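Local coordinates for solute-binding protein (Thermoactinomyces vulgaris, PDB 2ZYO) that binds maltodextrins such as maltotetraose and probably cyclodextrins, and is thought to deliver them for uptake across the cell membrane, at residues V23-D28 and L124-E129. Sequence-based numbering, arbitrary orientation.
With GLC (alpha-D-glucopyranose), chain B.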
ATOM      1  N   VAL A  23      10.881  -8.044 -19.228  1.00  8.13           N
ATOM      2  CA  VAL A  23      10.438  -7.579 -17.921  1.00  7.66           C
ATOM      3  C   VAL A  23      10.307  -6.060 -17.977  1.00  8.10           C
ATOM      4  O   VAL A  23      11.219  -5.385 -18.449  1.00  9.67           O
ATOM      5  CB  VAL A  23      11.459  -7.975 -16.823  1.00  8.56           C
ATOM      6  CG1 VAL A  23      11.121  -7.336 -15.494  1.00 10.37           C
ATOM      7  CG2 VAL A  23      11.530  -9.494 -16.668  1.00  8.95           C
ATOM      8  N   TRP A  24       9.173  -5.530 -17.520  1.00  7.48           N
ATOM      9  CA  TRP A  24       9.010  -4.081 -17.377  1.00  8.27           C
ATOM     10  C   TRP A  24       9.204  -3.678 -15.922  1.00  8.99           C
ATOM     11  O   TRP A  24       8.572  -4.241 -15.027  1.00  8.38           O
ATOM     12  CB  TRP A  24       7.635  -3.610 -17.856  1.00  8.98           C
ATOM     13  CG  TRP A  24       7.398  -3.714 -19.335  1.00  9.71           C
ATOM     14  CD1 TRP A  24       8.327  -3.946 -20.309  1.00 10.44           C
ATOM     15  CD2 TRP A  24       6.145  -3.555 -20.005  1.00  9.69           C
ATOM     16  NE1 TRP A  24       7.723  -3.966 -21.545  1.00  9.76           N
ATOM     17  CE2 TRP A  24       6.385  -3.721 -21.387  1.00  9.13           C
ATOM     18  CE3 TRP A  24       4.838  -3.297 -19.570  1.00 10.75           C
ATOM     19  CZ2 TRP A  24       5.365  -3.637 -22.339  1.00 10.27           C
ATOM     20  CZ3 TRP A  24       3.824  -3.212 -20.518  1.00  9.72           C
ATOM     21  CH2 TRP A  24       4.094  -3.385 -21.886  1.00 10.34           C
ATOM     22  N   GLU A  25      10.077  -2.701 -15.697  1.00  8.72           N
ATOM     23  CA  GLU A  25      10.374  -2.222 -14.352  1.00  9.63           C
ATOM     24  C   GLU A  25      10.313  -0.695 -14.282  1.00 10.58           C
ATOM     25  O   GLU A  25      10.556  -0.010 -15.280  1.00 10.41           O
ATOM     26  CB  GLU A  25      11.742  -2.742 -13.887  1.00  8.40           C
ATOM     27  CG  GLU A  25      12.153  -2.351 -12.459  1.00  9.55           C
ATOM     28  CD  GLU A  25      11.173  -2.825 -11.397  1.00  9.06           C
ATOM     29  OE1 GLU A  25      11.463  -3.843 -10.739  1.00 10.24           O
ATOM     30  OE2 GLU A  25      10.113  -2.187 -11.220  1.00  9.95           O
ATOM     31  N   ASN A  26       9.989  -0.190 -13.092  1.00 11.52           N
ATOM     32  CA  ASN A  26       9.849   1.243 -12.812  1.00 15.53           C
ATOM     33  C   ASN A  26      10.879   2.127 -13.510  1.00 19.19           C
ATOM     34  O   ASN A  26      12.083   1.911 -13.384  1.00 22.14           O
ATOM     35  CB  ASN A  26       9.901   1.482 -11.298  1.00 15.56           C
ATOM     36  CG  ASN A  26       9.492   2.893 -10.909  1.00 17.97           C
ATOM     37  OD1 ASN A  26       9.056   3.684 -11.746  1.00 20.40           O
ATOM     38  ND2 ASN A  26       9.622   3.208  -9.627  1.00 19.60           N
ATOM     39  N   ALA A  27      10.381   3.126 -14.236  1.00 22.33           N
ATOM     40  CA  ALA A  27      11.227   4.013 -15.033  1.00 23.66           C
ATOM     41  C   ALA A  27      11.748   5.223 -14.256  1.00 24.37           C
ATOM     42  O   ALA A  27      12.800   5.767 -14.596  1.00 24.07           O
ATOM     43  CB  ALA A  27      10.484   4.468 -16.280  1.00 22.86           C
ATOM     44  N   ASP A  28      11.015   5.638 -13.223  1.00 26.19           N
ATOM     45  CA  ASP A  28      11.347   6.855 -12.469  1.00 27.20           C
ATOM     46  C   ASP A  28      12.359   6.644 -11.346  1.00 27.43           C
ATOM     47  O   ASP A  28      13.047   7.586 -10.931  1.00 26.98           O
ATOM     48  CB  ASP A  28      10.079   7.535 -11.926  1.00 29.72           C
ATOM     49  CG  ASP A  28       9.319   6.677 -10.922  1.00 31.52           C
ATOM     50  OD1 ASP A  28       9.911   6.244  -9.907  1.00 32.85           O
ATOM     51  OD2 ASP A  28       8.107   6.455 -11.142  1.00 33.34           O
ATOM     52  N   LEU A 124       4.002 -12.913  -7.323  1.00  7.01           N
ATOM     53  CA  LEU A 124       4.842 -13.025  -6.140  1.00  6.85           C
ATOM     54  C   LEU A 124       5.303 -11.627  -5.732  1.00  6.82           C
ATOM     55  O   LEU A 124       5.576 -10.788  -6.597  1.00  8.00           O
ATOM     56  CB  LEU A 124       6.026 -13.965  -6.401  1.00  8.48           C
ATOM     57  CG  LEU A 124       5.676 -15.429  -6.709  1.00  7.37           C
ATOM     58  CD1 LEU A 124       6.935 -16.229  -7.005  1.00  9.38           C
ATOM     59  CD2 LEU A 124       4.871 -16.084  -5.584  1.00  8.20           C
ATOM     60  N   PRO A 125       5.360 -11.360  -4.416  1.00  7.07           N
ATOM     61  CA  PRO A 125       5.577  -9.989  -3.959  1.00  7.40           C
ATOM     62  C   PRO A 125       7.034  -9.541  -3.905  1.00  8.17           C
ATOM     63  O   PRO A 125       7.934 -10.355  -3.673  1.00  9.37           O
ATOM     64  CB  PRO A 125       4.984 -10.004  -2.553  1.00  7.99           C
ATOM     65  CG  PRO A 125       5.224 -11.395  -2.070  1.00  8.12           C
ATOM     66  CD  PRO A 125       5.194 -12.295  -3.286  1.00  7.51           C
ATOM     67  N   LYS A 126       7.234  -8.241  -4.111  1.00  8.54           N
ATOM     68  CA  LYS A 126       8.546  -7.604  -4.055  1.00  8.10           C
ATOM     69  C   LYS A 126       8.636  -6.661  -2.862  1.00  8.51           C
ATOM     70  O   LYS A 126       9.684  -6.551  -2.225  1.00  9.67           O
ATOM     71  CB  LYS A 126       8.799  -6.786  -5.325  1.00  9.02           C
ATOM     72  CG  LYS A 126       8.696  -7.562  -6.631  1.00  8.97           C
ATOM     73  CD  LYS A 126       8.364  -6.643  -7.810  1.00 10.48           C
ATOM     74  CE  LYS A 126       9.520  -5.710  -8.159  1.00  9.80           C
ATOM     75  NZ  LYS A 126       9.221  -4.920  -9.392  1.00 10.89           N
ATOM     76  N   ALA A 127       7.531  -5.974  -2.581  1.00  8.14           N
ATOM     77  CA  ALA A 127       7.516  -4.902  -1.589  1.00  7.88           C
ATOM     78  C   ALA A 127       6.171  -4.790  -0.885  1.00  8.16           C
ATOM     79  O   ALA A 127       5.126  -5.088  -1.470  1.00  9.03           O
ATOM     80  CB  ALA A 127       7.877  -3.576  -2.247  1.00  8.61           C
ATOM     81  N   ILE A 128       6.221  -4.360   0.375  1.00  7.96           N
ATOM     82  CA  ILE A 128       5.027  -4.066   1.160  1.00  8.99           C
ATOM     83  C   ILE A 128       5.179  -2.684   1.791  1.00  9.02           C
ATOM     84  O   ILE A 128       6.279  -2.289   2.188  1.00  9.00           O
ATOM     85  CB  ILE A 128       4.750  -5.164   2.232  1.00  7.73           C
ATOM     86  CG1 ILE A 128       3.417  -4.925   2.957  1.00 11.07           C
ATOM     87  CG2 ILE A 128       5.915  -5.298   3.218  1.00  7.38           C
ATOM     88  CD1 ILE A 128       2.877  -6.154   3.651  1.00 13.58           C
ATOM     89  N   GLU A 129       4.073  -1.947   1.853  1.00  9.66           N
ATOM     90  CA  GLU A 129       4.055  -0.634   2.497  1.00 10.98           C
ATOM     91  C   GLU A 129       2.831  -0.457   3.392  1.00  9.49           C
ATOM     92  O   GLU A 129       1.767  -1.019   3.131  1.00 10.31           O
ATOM     93  CB  GLU A 129       4.124   0.494   1.456  1.00 12.39           C
ATOM     94  CG  GLU A 129       2.979   0.502   0.443  1.00 13.90           C
ATOM     95  CD  GLU A 129       3.018   1.686  -0.513  1.00 16.61           C
ATOM     96  OE1 GLU A 129       4.121   2.180  -0.829  1.00 17.58           O
ATOM     97  OE2 GLU A 129       1.930   2.110  -0.960  1.00 18.37           O
TER
HETATM   98  C1  GLC B   1       0.652   6.777  -0.570  1.00 42.34           C
HETATM   99  C2  GLC B   1       0.272   5.410  -1.195  1.00 42.88           C
HETATM  100  C3  GLC B   1      -1.027   5.467  -2.027  1.00 43.19           C
HETATM  101  C4  GLC B   1      -2.124   6.249  -1.305  1.00 43.64           C
HETATM  102  C5  GLC B   1      -1.582   7.602  -0.851  1.00 42.91           C
HETATM  103  C6  GLC B   1      -2.614   8.445  -0.116  1.00 42.88           C
HETATM  104  O1  GLC B   1       1.168   7.647  -1.515  1.00 41.75           O
HETATM  105  O2  GLC B   1       1.339   4.929  -2.010  1.00 42.91           O
HETATM  106  O3  GLC B   1      -1.490   4.146  -2.274  1.00 43.54           O
HETATM  107  O4  GLC B   1      -3.238   6.447  -2.197  1.00 45.77           O
HETATM  108  O5  GLC B   1      -0.481   7.399   0.054  1.00 42.49           O
HETATM  109  O6  GLC B   1      -3.189   9.424  -0.969  1.00 41.02           O
HETATM  110  O   HOH W   1       9.255  -1.829  -8.701  1.00 17.69           O
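Lys126 and Glu25 reach for each other from opposite directions and join in a buried salt bridge, NZ of Lys126 donating to OE1 of Glu25 over 2.8 Å. The ammonium lies on the syn side of OE1, and a water bonded both to Lys126 NZ and to OE2 of Glu25 (2.7 Å) closes a second link. Glu25 holds CG anti to its backbone N (chi1 -178°) and bends at chi2, which turns the carboxylate back so that the anti lone pair of OE2 takes the backbone N-H of Asn26 at 2.7 Å. Thr36 OG1 adds a hydrogen bond to OE1; with partners on both oxygens, the carboxylate is probably held in its orientation. Lys126 rises from a classic beta bulge against the strand 278-287; its chain bends at chi3 to bring NZ to Glu25 OE1, and Trp284 adds a cation-pi contact. A glutamine at Glu25 would probably leave the buried ammonium without its counter-charge. Farther on, Glu129 OE2 accepts a hydrogen bond from O2 of a glucose unit of the bound maltotetraose at 3.1 Å. Strand 120-136 carries both the ion-pair lysine and this pocket residue; neutralised charge rather than backbone pairing ties it to strand 20-25.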